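Local coordinates for putative lipoprotein (Bacteroides ovatus, PDB 3OQQ) that is of unknown function but is a putative extracellular lipoprotein that binds calcium ions, at residues R332-I337 with R348-T353; D133-Q138 with G341-H346; E94-A99 with G385-V390. All blocks are in the same frame, centred on the assembly; numbering follows the deposited sequence.

Contact 1: residues R332-I337 with R348-T353; sequences RQNFFI and RGYAPT
Asn334, in strand 333-339, and Tyr350, in the loop after strand 343-346, bring their CA atoms to 6.3 Å, and the touching parts of the two segments run at 69° to each other. The amide of Asn334 makes the direct polar link. With its CG anti to the backbone N (chi1 -176°), the amide reaches across, and ND2 donates to Ala351 O at 2.8 Å. The bond is nearly straight, with an N-H...O angle of 165°; ND2 lies in the plane of the Ala351 carbonyl, on a lone pair of its oxygen, and the acceptor lies in the plane of the Asn334 amide. OD1 accepts a hydrogen bond from His346 ND1, so both ends of the amide are held and its rotation is fixed. The same OD1 lies 3.3 Å from Tyr350 CB, where the two side chains run alongside each other in opposite senses. Replacing Asn334 by an alanine removes both polar ends, and would probably leave Ala351 O and His346 ND1 without these mates inside a buried contact. Asn334 is also the centre of an inverse gamma turn, whose weak Phe335 N to Gln333 O bond measures 3.1 Å; this kink falls at the start of a strand that lies between strands 190-198 and 343-346 in a six-stranded antiparallel sheet. Beyond the Tyr350 ring, a water bonded to Gln333 O stands 2.9 Å from Tyr350 OH, and that hydroxyl also bonds Thr330 O. At the other end of the contact Thr353 CG2 sits over one face of the Phe336 ring, toward its rim, 4.1 Å from CE1. The Thr353 hydroxyl OG1 bonds Glu344, and the Phe336 ring stacks with His346.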
ATOM      1  N   ARG A 332      -0.141  10.155   3.110  1.00 22.87           N
ATOM      2  CA  ARG A 332       0.952  10.373   2.149  1.00 23.58           C
ATOM      3  C   ARG A 332       0.941   9.292   1.023  1.00 26.68           C
ATOM      4  O   ARG A 332       1.603   9.454  -0.006  1.00 25.73           O
ATOM      5  CB  ARG A 332       2.318  10.417   2.868  1.00 23.74           C
ATOM      6  CG  ARG A 332       2.475  11.583   3.844  1.00 27.01           C
ATOM      7  CD  ARG A 332       2.841  12.867   3.167  1.00 43.35           C
ATOM      8  NE  ARG A 332       3.078  13.944   4.130  1.00 54.54           N
ATOM      9  CZ  ARG A 332       3.304  15.215   3.802  1.00 62.09           C
ATOM     10  NH1 ARG A 332       3.338  15.584   2.525  1.00 49.52           N
ATOM     11  NH2 ARG A 332       3.488  16.127   4.746  1.00 42.21           N
ATOM     12  N   GLN A 333       0.174   8.203   1.223  1.00 22.98           N
ATOM     13  CA  GLN A 333       0.064   7.147   0.233  1.00 22.26           C
ATOM     14  C   GLN A 333      -1.149   7.453  -0.613  1.00 23.72           C
ATOM     15  O   GLN A 333      -2.244   6.990  -0.327  1.00 24.15           O
ATOM     16  CB  GLN A 333      -0.013   5.769   0.897  1.00 23.72           C
ATOM     17  CG  GLN A 333       1.017   5.548   2.006  1.00 27.89           C
ATOM     18  CD  GLN A 333       0.765   4.257   2.737  1.00 41.78           C
ATOM     19  OE1 GLN A 333      -0.294   3.633   2.610  1.00 33.92           O
ATOM     20  NE2 GLN A 333       1.735   3.825   3.523  1.00 32.98           N
ATOM     21  N   ASN A 334      -0.964   8.327  -1.595  1.00 19.39           N
ATOM     22  CA  ASN A 334      -2.071   8.786  -2.407  1.00 19.33           C
ATOM     23  C   ASN A 334      -2.286   7.850  -3.611  1.00 21.00           C
ATOM     24  O   ASN A 334      -1.857   8.136  -4.724  1.00 18.25           O
ATOM     25  CB  ASN A 334      -1.867  10.258  -2.831  1.00 18.85           C
ATOM     26  CG  ASN A 334      -3.044  10.817  -3.590  1.00 24.37           C
ATOM     27  OD1 ASN A 334      -4.060  10.158  -3.753  1.00 15.96           O
ATOM     28  ND2 ASN A 334      -2.942  12.025  -4.071  1.00 20.56           N
ATOM     29  N   PHE A 335      -2.992   6.747  -3.356  1.00 17.87           N
ATOM     30  CA  PHE A 335      -3.346   5.749  -4.358  1.00 16.47           C
ATOM     31  C   PHE A 335      -4.410   6.280  -5.324  1.00 20.48           C
ATOM     32  O   PHE A 335      -5.244   7.106  -4.949  1.00 20.18           O
ATOM     33  CB  PHE A 335      -3.864   4.465  -3.672  1.00 16.48           C
ATOM     34  CG  PHE A 335      -2.781   3.767  -2.896  1.00 16.28           C
ATOM     35  CD1 PHE A 335      -1.745   3.115  -3.551  1.00 16.84           C
ATOM     36  CD2 PHE A 335      -2.791   3.763  -1.510  1.00 18.12           C
ATOM     37  CE1 PHE A 335      -0.723   2.489  -2.828  1.00 17.05           C
ATOM     38  CE2 PHE A 335      -1.794   3.089  -0.789  1.00 19.62           C
ATOM     39  CZ  PHE A 335      -0.758   2.481  -1.451  1.00 16.24           C
ATOM     40  N   PHE A 336      -4.379   5.792  -6.565  1.00 16.01           N
ATOM     41  CA  PHE A 336      -5.338   6.225  -7.585  1.00 14.44           C
ATOM     42  C   PHE A 336      -5.423   5.216  -8.705  1.00 17.38           C
ATOM     43  O   PHE A 336      -4.551   4.351  -8.848  1.00 14.95           O
ATOM     44  CB  PHE A 336      -4.962   7.629  -8.180  1.00 14.98           C
ATOM     45  CG  PHE A 336      -3.655   7.741  -8.949  1.00 15.95           C
ATOM     46  CD1 PHE A 336      -2.469   8.060  -8.295  1.00 18.69           C
ATOM     47  CD2 PHE A 336      -3.622   7.565 -10.329  1.00 17.22           C
ATOM     48  CE1 PHE A 336      -1.272   8.186  -9.002  1.00 19.76           C
ATOM     49  CE2 PHE A 336      -2.425   7.697 -11.038  1.00 20.32           C
ATOM     50  CZ  PHE A 336      -1.253   7.986 -10.369  1.00 19.54           C
ATOM     51  N   ILE A 337      -6.464   5.380  -9.533  1.00 14.56           N
ATOM     52  CA  ILE A 337      -6.659   4.639 -10.755  1.00 14.58           C
ATOM     53  C   ILE A 337      -6.987   5.616 -11.896  1.00 21.41           C
ATOM     54  O   ILE A 337      -7.415   6.755 -11.654  1.00 20.79           O
ATOM     55  CB  ILE A 337      -7.711   3.509 -10.663  1.00 17.65           C
ATOM     56  CG1 ILE A 337      -9.152   4.051 -10.328  1.00 18.86           C
ATOM     57  CG2 ILE A 337      -7.222   2.401  -9.709  1.00 15.97           C
ATOM     58  CD1 ILE A 337     -10.234   3.258 -10.833  1.00 19.65           C
ATOM     59  N   ARG A 348     -11.457   9.298  -1.044  1.00 19.20           N
ATOM     60  CA  ARG A 348     -11.966  10.512  -0.410  1.00 19.67           C
ATOM     61  C   ARG A 348     -10.868  11.264   0.341  1.00 23.69           C
ATOM     62  O   ARG A 348     -10.120  10.658   1.117  1.00 22.01           O
ATOM     63  CB  ARG A 348     -13.102  10.147   0.560  1.00 18.51           C
ATOM     64  CG  ARG A 348     -13.758  11.352   1.165  1.00 20.85           C
ATOM     65  CD  ARG A 348     -14.857  10.978   2.139  1.00 22.46           C
ATOM     66  NE  ARG A 348     -15.600  12.173   2.548  1.00 25.94           N
ATOM     67  CZ  ARG A 348     -15.335  12.897   3.631  1.00 36.27           C
ATOM     68  NH1 ARG A 348     -14.340  12.559   4.439  1.00 25.75           N
ATOM     69  NH2 ARG A 348     -16.066  13.963   3.914  1.00 24.39           N
ATOM     70  N   GLY A 349     -10.797  12.572   0.091  1.00 20.79           N
ATOM     71  CA  GLY A 349      -9.863  13.468   0.749  1.00 20.46           C
ATOM     72  C   GLY A 349      -8.483  13.508   0.133  1.00 25.13           C
ATOM     73  O   GLY A 349      -7.625  14.223   0.637  1.00 24.58           O
ATOM     74  N   TYR A 350      -8.244  12.725  -0.940  1.00 22.53           N
ATOM     75  CA  TYR A 350      -6.935  12.661  -1.610  1.00 21.58           C
ATOM     76  C   TYR A 350      -6.960  13.461  -2.896  1.00 24.13           C
ATOM     77  O   TYR A 350      -7.896  13.336  -3.704  1.00 24.09           O
ATOM     78  CB  TYR A 350      -6.536  11.198  -1.875  1.00 22.14           C
ATOM     79  CG  TYR A 350      -6.161  10.436  -0.618  1.00 23.64           C
ATOM     80  CD1 TYR A 350      -7.134   9.816   0.167  1.00 24.91           C
ATOM     81  CD2 TYR A 350      -4.827  10.290  -0.239  1.00 24.38           C
ATOM     82  CE1 TYR A 350      -6.785   9.052   1.287  1.00 22.61           C
ATOM     83  CE2 TYR A 350      -4.469   9.550   0.886  1.00 25.37           C
ATOM     84  CZ  TYR A 350      -5.451   8.920   1.638  1.00 27.66           C
ATOM     85  OH  TYR A 350      -5.078   8.199   2.745  1.00 24.20           O
ATOM     86  N   ALA A 351      -5.918  14.276  -3.084  1.00 19.25           N
ATOM     87  CA  ALA A 351      -5.775  15.207  -4.204  1.00 18.91           C
ATOM     88  C   ALA A 351      -5.500  14.534  -5.543  1.00 22.06           C
ATOM     89  O   ALA A 351      -4.778  13.527  -5.615  1.00 22.24           O
ATOM     90  CB  ALA A 351      -4.633  16.188  -3.916  1.00 18.90           C
ATOM     91  N   PRO A 352      -5.992  15.130  -6.640  1.00 19.22           N
ATOM     92  CA  PRO A 352      -5.570  14.640  -7.968  1.00 19.19           C
ATOM     93  C   PRO A 352      -4.078  14.911  -8.148  1.00 21.35           C
ATOM     94  O   PRO A 352      -3.536  15.744  -7.420  1.00 19.87           O
ATOM     95  CB  PRO A 352      -6.370  15.531  -8.933  1.00 20.48           C
ATOM     96  CG  PRO A 352      -6.575  16.793  -8.178  1.00 24.59           C
ATOM     97  CD  PRO A 352      -6.813  16.355  -6.762  1.00 20.51           C
ATOM     98  N   THR A 353      -3.423  14.270  -9.122  1.00 16.92           N
ATOM     99  CA  THR A 353      -2.034  14.628  -9.401  1.00 16.76           C
ATOM    100  C   THR A 353      -2.039  16.065  -9.942  1.00 22.39           C
ATOM    101  O   THR A 353      -3.082  16.494 -10.446  1.00 22.71           O
ATOM    102  CB  THR A 353      -1.410  13.646 -10.418  1.00 21.80           C
ATOM    103  OG1 THR A 353      -2.084  13.800 -11.660  1.00 19.63           O
ATOM    104  CG2 THR A 353      -1.463  12.191  -9.962  1.00 16.56           C
TER
HETATM  105  O   HOH W   1      -3.850   5.922   1.328  1.00 30.34           O

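Contact 2: residues D133-Q138 with G341-H346; sequences DGWPIQ and GGKEIH
Trp135 meets Lys343 at the edge of its indole, where Lys343 CG comes near the ring plane and lies 3.7 Å from CZ3; one face of the same ring has Pro136 CB over its rim. Trp384 packs edge-to-face with this indole, and the Tyr376 ring meets it at a steep angle. The other flat pair belongs to the strand: the carboxylate of Glu344 lies at the edge of the His346 imidazole, and NE2 donates to OE2 on its anti side, in the ring plane but out of the carboxylate plane. From the indole edge the lysine chain continues to the tryptophan backbone. Its bend at chi3 (-71°) carries NZ to Trp135 O at 3.1 Å, with a C=O...N angle of 153° and the donor tilted 20° from the carbonyl plane. The carbonyl that receives it belongs to the cis peptide bond between Trp135 and Pro136, and Ile137 N closes back on Gly134 O at 2.8 Å, which together define a type VIa turn. On the strand side, Gly342 and Lys343 both face Val339 in a G1 beta bulge, at the hairpin that joins strands 333-339 and 343-346. Ile345 fills the apolar part: CG1 lies 3.9 Å from Trp135 CB, and CD1 reaches Asp133 O at 3.5 Å. A water donates to that same Asp133 O at 3.0 Å and accepts a weak bond from Lys343 NZ. Asp133 N bonds the carboxylate of Asp149, a calcium ligand, and the Asp133 side chain comes within about 5 Å of a calcium ion.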
ATOM      1  N   ASP A 133     -14.840   2.625 -10.348  1.00 21.29           N
ATOM      2  CA  ASP A 133     -14.367   3.320 -11.543  1.00 21.96           C
ATOM      3  C   ASP A 133     -15.326   4.362 -12.113  1.00 27.86           C
ATOM      4  O   ASP A 133     -15.051   4.910 -13.176  1.00 30.41           O
ATOM      5  CB  ASP A 133     -14.066   2.281 -12.647  1.00 22.72           C
ATOM      6  CG  ASP A 133     -15.226   1.376 -13.055  1.00 31.82           C
ATOM      7  OD1 ASP A 133     -16.404   1.756 -12.820  1.00 30.84           O
ATOM      8  OD2 ASP A 133     -14.960   0.260 -13.544  1.00 36.35           O
ATOM      9  N   GLY A 134     -16.455   4.581 -11.463  1.00 24.35           N
ATOM     10  CA  GLY A 134     -17.518   5.421 -11.998  1.00 22.68           C
ATOM     11  C   GLY A 134     -17.508   6.898 -11.697  1.00 26.68           C
ATOM     12  O   GLY A 134     -18.329   7.615 -12.279  1.00 27.84           O
ATOM     13  N   TRP A 135     -16.614   7.375 -10.791  1.00 20.81           N
ATOM     14  CA  TRP A 135     -16.510   8.797 -10.430  1.00 21.82           C
ATOM     15  C   TRP A 135     -16.639   9.688 -11.687  1.00 27.96           C
ATOM     16  O   TRP A 135     -15.980   9.389 -12.679  1.00 27.30           O
ATOM     17  CB  TRP A 135     -15.167   9.082  -9.688  1.00 20.32           C
ATOM     18  CG  TRP A 135     -14.955  10.528  -9.361  1.00 21.77           C
ATOM     19  CD1 TRP A 135     -15.525  11.224  -8.328  1.00 25.09           C
ATOM     20  CD2 TRP A 135     -14.288  11.501 -10.183  1.00 21.76           C
ATOM     21  NE1 TRP A 135     -15.187  12.561  -8.416  1.00 24.79           N
ATOM     22  CE2 TRP A 135     -14.430  12.755  -9.547  1.00 26.41           C
ATOM     23  CE3 TRP A 135     -13.505  11.422 -11.350  1.00 23.40           C
ATOM     24  CZ2 TRP A 135     -13.863  13.928 -10.072  1.00 26.73           C
ATOM     25  CZ3 TRP A 135     -12.952  12.584 -11.876  1.00 25.24           C
ATOM     26  CH2 TRP A 135     -13.130  13.818 -11.239  1.00 26.32           C
ATOM     27  N   PRO A 136     -17.491  10.749 -11.725  1.00 26.49           N
ATOM     28  CA  PRO A 136     -18.281  11.331 -10.631  1.00 26.66           C
ATOM     29  C   PRO A 136     -19.668  10.702 -10.420  1.00 29.48           C
ATOM     30  O   PRO A 136     -20.451  11.276  -9.681  1.00 29.26           O
ATOM     31  CB  PRO A 136     -18.384  12.803 -11.058  1.00 29.02           C
ATOM     32  CG  PRO A 136     -18.459  12.733 -12.535  1.00 33.31           C
ATOM     33  CD  PRO A 136     -17.545  11.609 -12.927  1.00 28.02           C
ATOM     34  N   ILE A 137     -19.950   9.519 -11.007  1.00 25.78           N
ATOM     35  CA  ILE A 137     -21.230   8.826 -10.849  1.00 26.05           C
ATOM     36  C   ILE A 137     -21.113   7.744  -9.765  1.00 30.41           C
ATOM     37  O   ILE A 137     -20.103   7.028  -9.708  1.00 29.42           O
ATOM     38  CB  ILE A 137     -21.732   8.233 -12.198  1.00 29.67           C
ATOM     39  CG1 ILE A 137     -21.912   9.350 -13.253  1.00 30.69           C
ATOM     40  CG2 ILE A 137     -23.061   7.419 -12.006  1.00 29.23           C
ATOM     41  CD1 ILE A 137     -22.037   8.853 -14.657  1.00 43.99           C
ATOM     42  N   GLN A 138     -22.151   7.628  -8.929  1.00 27.70           N
ATOM     43  CA  GLN A 138     -22.235   6.653  -7.835  1.00 28.24           C
ATOM     44  C   GLN A 138     -23.668   6.445  -7.391  1.00 33.49           C
ATOM     45  O   GLN A 138     -24.466   7.381  -7.450  1.00 34.22           O
ATOM     46  CB  GLN A 138     -21.424   7.131  -6.631  1.00 29.16           C
ATOM     47  CG  GLN A 138     -20.734   5.998  -5.863  1.00 38.49           C
ATOM     48  CD  GLN A 138     -19.754   6.512  -4.823  1.00 37.48           C
ATOM     49  OE1 GLN A 138     -19.872   7.624  -4.313  1.00 32.25           O
ATOM     50  NE2 GLN A 138     -18.824   5.674  -4.415  1.00 25.47           N
ATOM     51  N   GLY A 341      -9.581   7.133 -21.360  1.00 33.54           N
ATOM     52  CA  GLY A 341      -9.843   8.548 -21.577  1.00 34.49           C
ATOM     53  C   GLY A 341      -9.010   9.446 -20.682  1.00 40.49           C
ATOM     54  O   GLY A 341      -8.920  10.642 -20.949  1.00 42.21           O
ATOM     55  N   GLY A 342      -8.411   8.888 -19.618  1.00 35.26           N
ATOM     56  CA  GLY A 342      -7.529   9.637 -18.728  1.00 34.15           C
ATOM     57  C   GLY A 342      -8.125  10.198 -17.448  1.00 35.41           C
ATOM     58  O   GLY A 342      -7.436  10.905 -16.709  1.00 35.69           O
ATOM     59  N   LYS A 343      -9.402   9.910 -17.171  1.00 28.61           N
ATOM     60  CA  LYS A 343     -10.033  10.314 -15.924  1.00 26.39           C
ATOM     61  C   LYS A 343      -9.306   9.609 -14.750  1.00 25.59           C
ATOM     62  O   LYS A 343      -9.095   8.399 -14.786  1.00 24.13           O
ATOM     63  CB  LYS A 343     -11.509   9.938 -15.971  1.00 29.67           C
ATOM     64  CG  LYS A 343     -12.420  10.760 -15.101  1.00 33.55           C
ATOM     65  CD  LYS A 343     -13.689   9.987 -14.807  1.00 40.92           C
ATOM     66  CE  LYS A 343     -14.620   9.839 -15.984  1.00 44.54           C
ATOM     67  NZ  LYS A 343     -15.638   8.798 -15.724  1.00 49.97           N
ATOM     68  N   GLU A 344      -8.893  10.381 -13.749  1.00 21.14           N
ATOM     69  CA  GLU A 344      -8.122   9.946 -12.592  1.00 20.47           C
ATOM     70  C   GLU A 344      -8.996   9.966 -11.348  1.00 23.19           C
ATOM     71  O   GLU A 344      -9.638  10.982 -11.060  1.00 21.97           O
ATOM     72  CB  GLU A 344      -6.924  10.905 -12.456  1.00 22.32           C
ATOM     73  CG  GLU A 344      -5.715  10.404 -11.700  1.00 28.99           C
ATOM     74  CD  GLU A 344      -4.731  11.532 -11.459  1.00 22.63           C
ATOM     75  OE1 GLU A 344      -3.911  11.817 -12.357  1.00 19.43           O
ATOM     76  OE2 GLU A 344      -4.848  12.197 -10.407  1.00 21.28           O
ATOM     77  N   ILE A 345      -9.049   8.828 -10.625  1.00 17.80           N
ATOM     78  CA  ILE A 345      -9.871   8.682  -9.420  1.00 17.76           C
ATOM     79  C   ILE A 345      -8.961   8.414  -8.220  1.00 20.59           C
ATOM     80  O   ILE A 345      -8.085   7.583  -8.300  1.00 20.05           O
ATOM     81  CB  ILE A 345     -10.946   7.559  -9.619  1.00 19.74           C
ATOM     82  CG1 ILE A 345     -11.735   7.782 -10.934  1.00 19.90           C
ATOM     83  CG2 ILE A 345     -11.906   7.427  -8.399  1.00 17.94           C
ATOM     84  CD1 ILE A 345     -12.574   6.581 -11.443  1.00 22.82           C
ATOM     85  N   HIS A 346      -9.163   9.140  -7.121  1.00 17.56           N
ATOM     86  CA  HIS A 346      -8.440   8.938  -5.866  1.00 16.62           C
ATOM     87  C   HIS A 346      -9.474   8.596  -4.781  1.00 20.41           C
ATOM     88  O   HIS A 346     -10.677   8.735  -5.017  1.00 19.07           O
ATOM     89  CB  HIS A 346      -7.640  10.207  -5.496  1.00 16.67           C
ATOM     90  CG  HIS A 346      -6.526  10.529  -6.449  1.00 19.13           C
ATOM     91  ND1 HIS A 346      -5.217  10.436  -6.062  1.00 20.09           N
ATOM     92  CD2 HIS A 346      -6.572  10.953  -7.734  1.00 20.43           C
ATOM     93  CE1 HIS A 346      -4.500  10.809  -7.111  1.00 19.57           C
ATOM     94  NE2 HIS A 346      -5.273  11.116  -8.145  1.00 20.09           N
TER
HETATM   95  O   HOH W   2     -16.345   6.068 -15.639  1.00 49.51           O

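Contact 3: residues E94-A99 with G385-V390; sequences ETNRLA and GVKLPV
Thr95 points its side chain at the backbone of 385-390, with CA to CA of Leu388 measuring 6.1 Å. Its OG1 lies 3.0 Å from Lys387 O and 4.0 Å from Pro389 CD. The torsion accounts for this position: OG1 sits between the backbone N and the carbonyl carbon (chi1 53°), which leaves CG2 anti to the carbonyl carbon and 4.2 Å from Leu388 CD2. The hydroxyl thus lies beside the main chain and the methyl faces the leucine. One water also lies in this first shell, accepting from Thr95 N at 2.8 Å and donating to Lys387 O at 2.7 Å, so the two backbones are joined by a bridge instead of by strand pairing. Beside it, Asn96 ND2 passes 4.3 Å from Lys387 CE, a loose approach to the methylene that carries the ammonium.

A second shell holds these groups. The Lys387 chain is bent at chi3 (86°), and its NZ bonds both Gln333 OE1 and Thr330 OG1; the Asn96 amide makes a weak bond to that same Thr330 hydroxyl, so one residue from outside meets both sides. Leu388 packs against Val128, Met130 and Trp422, while Pro389 rests on Tyr423. The backbone frames are fixed separately. Thr95 pairs with Ala55, and Arg97 and Ala99 with Val53 and Leu51 of strand 46-54; Val386 and Leu388 pair with Met130 and Val128 of strand 122-131. The contact thus sets the start of strand 96-104 against the end of strand 385-388, each already paired to a different antiparallel neighbour.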
ATOM      1  N   GLU A  94     -10.237   5.388   7.322  1.00 22.07           N
ATOM      2  CA  GLU A  94      -8.942   4.812   7.731  1.00 22.02           C
ATOM      3  C   GLU A  94      -9.172   3.494   8.462  1.00 26.90           C
ATOM      4  O   GLU A  94     -10.028   3.450   9.350  1.00 26.63           O
ATOM      5  CB  GLU A  94      -8.190   5.770   8.699  1.00 24.40           C
ATOM      6  CG  GLU A  94      -7.867   7.150   8.148  1.00 34.55           C
ATOM      7  CD  GLU A  94      -8.892   8.232   8.428  1.00 46.56           C
ATOM      8  OE1 GLU A  94     -10.021   7.922   8.881  1.00 32.66           O
ATOM      9  OE2 GLU A  94      -8.569   9.404   8.138  1.00 36.42           O
ATOM     10  N   THR A  95      -8.431   2.428   8.103  1.00 23.61           N
ATOM     11  CA  THR A  95      -8.514   1.148   8.826  1.00 25.30           C
ATOM     12  C   THR A  95      -7.264   1.032   9.701  1.00 34.83           C
ATOM     13  O   THR A  95      -7.002  -0.014  10.294  1.00 38.04           O
ATOM     14  CB  THR A  95      -8.677  -0.050   7.902  1.00 27.34           C
ATOM     15  OG1 THR A  95      -7.638  -0.039   6.913  1.00 24.29           O
ATOM     16  CG2 THR A  95     -10.041  -0.112   7.267  1.00 24.61           C
ATOM     17  N   ASN A  96      -6.498   2.128   9.783  1.00 30.35           N
ATOM     18  CA  ASN A  96      -5.279   2.196  10.569  1.00 29.83           C
ATOM     19  C   ASN A  96      -5.311   3.411  11.491  1.00 35.77           C
ATOM     20  O   ASN A  96      -6.228   4.222  11.395  1.00 37.10           O
ATOM     21  CB  ASN A  96      -4.054   2.232   9.653  1.00 27.74           C
ATOM     22  CG  ASN A  96      -4.046   3.322   8.585  1.00 58.05           C
ATOM     23  OD1 ASN A  96      -4.607   4.411   8.739  1.00 40.63           O
ATOM     24  ND2 ASN A  96      -3.393   3.043   7.463  1.00 60.47           N
ATOM     25  N   ARG A  97      -4.304   3.539  12.366  1.00 31.64           N
ATOM     26  CA  ARG A  97      -4.126   4.654  13.296  1.00 31.15           C
ATOM     27  C   ARG A  97      -2.646   4.745  13.704  1.00 35.91           C
ATOM     28  O   ARG A  97      -1.898   3.777  13.526  1.00 34.68           O
ATOM     29  CB  ARG A  97      -5.028   4.478  14.532  1.00 28.47           C
ATOM     30  CG  ARG A  97      -4.538   3.418  15.520  1.00 36.32           C
ATOM     31  CD  ARG A  97      -5.402   3.324  16.754  1.00 42.74           C
ATOM     32  NE  ARG A  97      -4.937   2.262  17.643  1.00 45.06           N
ATOM     33  CZ  ARG A  97      -4.381   2.475  18.829  1.00 59.70           C
ATOM     34  NH1 ARG A  97      -4.243   3.709  19.294  1.00 47.91           N
ATOM     35  NH2 ARG A  97      -3.980   1.455  19.572  1.00 51.83           N
ATOM     36  N   LEU A  98      -2.231   5.897  14.248  1.00 33.76           N
ATOM     37  CA  LEU A  98      -0.887   6.092  14.785  1.00 33.53           C
ATOM     38  C   LEU A  98      -0.876   5.663  16.230  1.00 37.36           C
ATOM     39  O   LEU A  98      -1.805   5.978  16.990  1.00 35.17           O
ATOM     40  CB  LEU A  98      -0.423   7.552  14.688  1.00 34.19           C
ATOM     41  CG  LEU A  98       0.097   8.029  13.356  1.00 39.03           C
ATOM     42  CD1 LEU A  98       0.414   9.512  13.422  1.00 39.33           C
ATOM     43  CD2 LEU A  98       1.299   7.210  12.888  1.00 41.56           C
ATOM     44  N   ALA A  99       0.170   4.935  16.622  1.00 35.67           N
ATOM     45  CA  ALA A  99       0.312   4.498  18.006  1.00 35.81           C
ATOM     46  C   ALA A  99       1.775   4.482  18.372  1.00 39.23           C
ATOM     47  O   ALA A  99       2.647   4.571  17.494  1.00 39.19           O
ATOM     48  CB  ALA A  99      -0.326   3.130  18.208  1.00 35.99           C
ATOM     49  N   GLY A 385     -13.040   4.805  -3.295  1.00 20.54           N
ATOM     50  CA  GLY A 385     -11.931   3.914  -2.969  1.00 19.67           C
ATOM     51  C   GLY A 385     -11.701   3.727  -1.484  1.00 21.53           C
ATOM     52  O   GLY A 385     -11.874   4.662  -0.698  1.00 19.65           O
ATOM     53  N   VAL A 386     -11.252   2.521  -1.099  1.00 18.48           N
ATOM     54  CA  VAL A 386     -10.937   2.173   0.292  1.00 18.32           C
ATOM     55  C   VAL A 386      -9.592   1.431   0.358  1.00 23.43           C
ATOM     56  O   VAL A 386      -9.210   0.734  -0.580  1.00 20.69           O
ATOM     57  CB  VAL A 386     -12.076   1.371   0.995  1.00 22.28           C
ATOM     58  CG1 VAL A 386     -13.293   2.254   1.263  1.00 21.86           C
ATOM     59  CG2 VAL A 386     -12.478   0.125   0.204  1.00 22.19           C
ATOM     60  N   LYS A 387      -8.865   1.621   1.459  1.00 21.83           N
ATOM     61  CA  LYS A 387      -7.579   0.975   1.700  1.00 20.95           C
ATOM     62  C   LYS A 387      -7.755   0.104   2.933  1.00 23.67           C
ATOM     63  O   LYS A 387      -8.075   0.589   4.029  1.00 21.54           O
ATOM     64  CB  LYS A 387      -6.477   2.018   1.866  1.00 22.88           C
ATOM     65  CG  LYS A 387      -5.075   1.429   1.946  1.00 26.46           C
ATOM     66  CD  LYS A 387      -4.061   2.565   1.877  1.00 34.10           C
ATOM     67  CE  LYS A 387      -3.763   3.190   3.212  1.00 34.08           C
ATOM     68  NZ  LYS A 387      -2.727   4.249   3.087  1.00 39.10           N
ATOM     69  N   LEU A 388      -7.584  -1.200   2.728  1.00 19.39           N
ATOM     70  CA  LEU A 388      -7.923  -2.218   3.716  1.00 18.40           C
ATOM     71  C   LEU A 388      -6.760  -3.124   4.123  1.00 20.69           C
ATOM     72  O   LEU A 388      -5.795  -3.228   3.369  1.00 19.27           O
ATOM     73  CB  LEU A 388      -9.041  -3.099   3.063  1.00 17.21           C
ATOM     74  CG  LEU A 388     -10.222  -2.357   2.389  1.00 20.84           C
ATOM     75  CD1 LEU A 388     -11.217  -3.314   1.824  1.00 20.05           C
ATOM     76  CD2 LEU A 388     -10.954  -1.435   3.371  1.00 24.28           C
ATOM     77  N   PRO A 389      -6.885  -3.903   5.234  1.00 19.35           N
ATOM     78  CA  PRO A 389      -5.847  -4.915   5.543  1.00 18.18           C
ATOM     79  C   PRO A 389      -5.634  -5.827   4.341  1.00 22.23           C
ATOM     80  O   PRO A 389      -6.587  -6.129   3.609  1.00 22.25           O
ATOM     81  CB  PRO A 389      -6.439  -5.642   6.750  1.00 19.52           C
ATOM     82  CG  PRO A 389      -7.261  -4.585   7.425  1.00 23.61           C
ATOM     83  CD  PRO A 389      -7.955  -3.932   6.269  1.00 20.18           C
ATOM     84  N   VAL A 390      -4.385  -6.204   4.091  1.00 19.91           N
ATOM     85  CA  VAL A 390      -3.953  -6.890   2.857  1.00 20.06           C
ATOM     86  C   VAL A 390      -4.741  -8.187   2.569  1.00 26.18           C
ATOM     87  O   VAL A 390      -5.066  -8.442   1.407  1.00 27.58           O
ATOM     88  CB  VAL A 390      -2.417  -7.101   2.782  1.00 22.81           C
ATOM     89  CG1 VAL A 390      -1.913  -8.043   3.881  1.00 23.07           C
ATOM     90  CG2 VAL A 390      -1.984  -7.557   1.382  1.00 21.81           C
TER
HETATM   91  O   HOH W   3      -7.167   2.546   5.606  1.00 38.41           O

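In the fold
From the N terminus, 94-99 comes first and waits longest for its partner: contact 3 closes only at 385-390, so contacts 1 and 2 both fall within its span. Next, 133-138 opens contact 2, which closes at 341-346; because 332-337 lies before that closure and 348-353 after it, contacts 1 and 2 cross. Contact 1 is the short closure, its ends spanning the hairpin of strands 333-339 and 343-346, through which it touches contact 2. Contact 3 touches contact 1 through Gln333 and Lys387, but does not touch contact 2. Contact 3 ties strand 96-104 to strand 385-388, contact 2 the loop after strand 122-131 to edge strand 343-346, and contact 1 the following loop to strand 333-339.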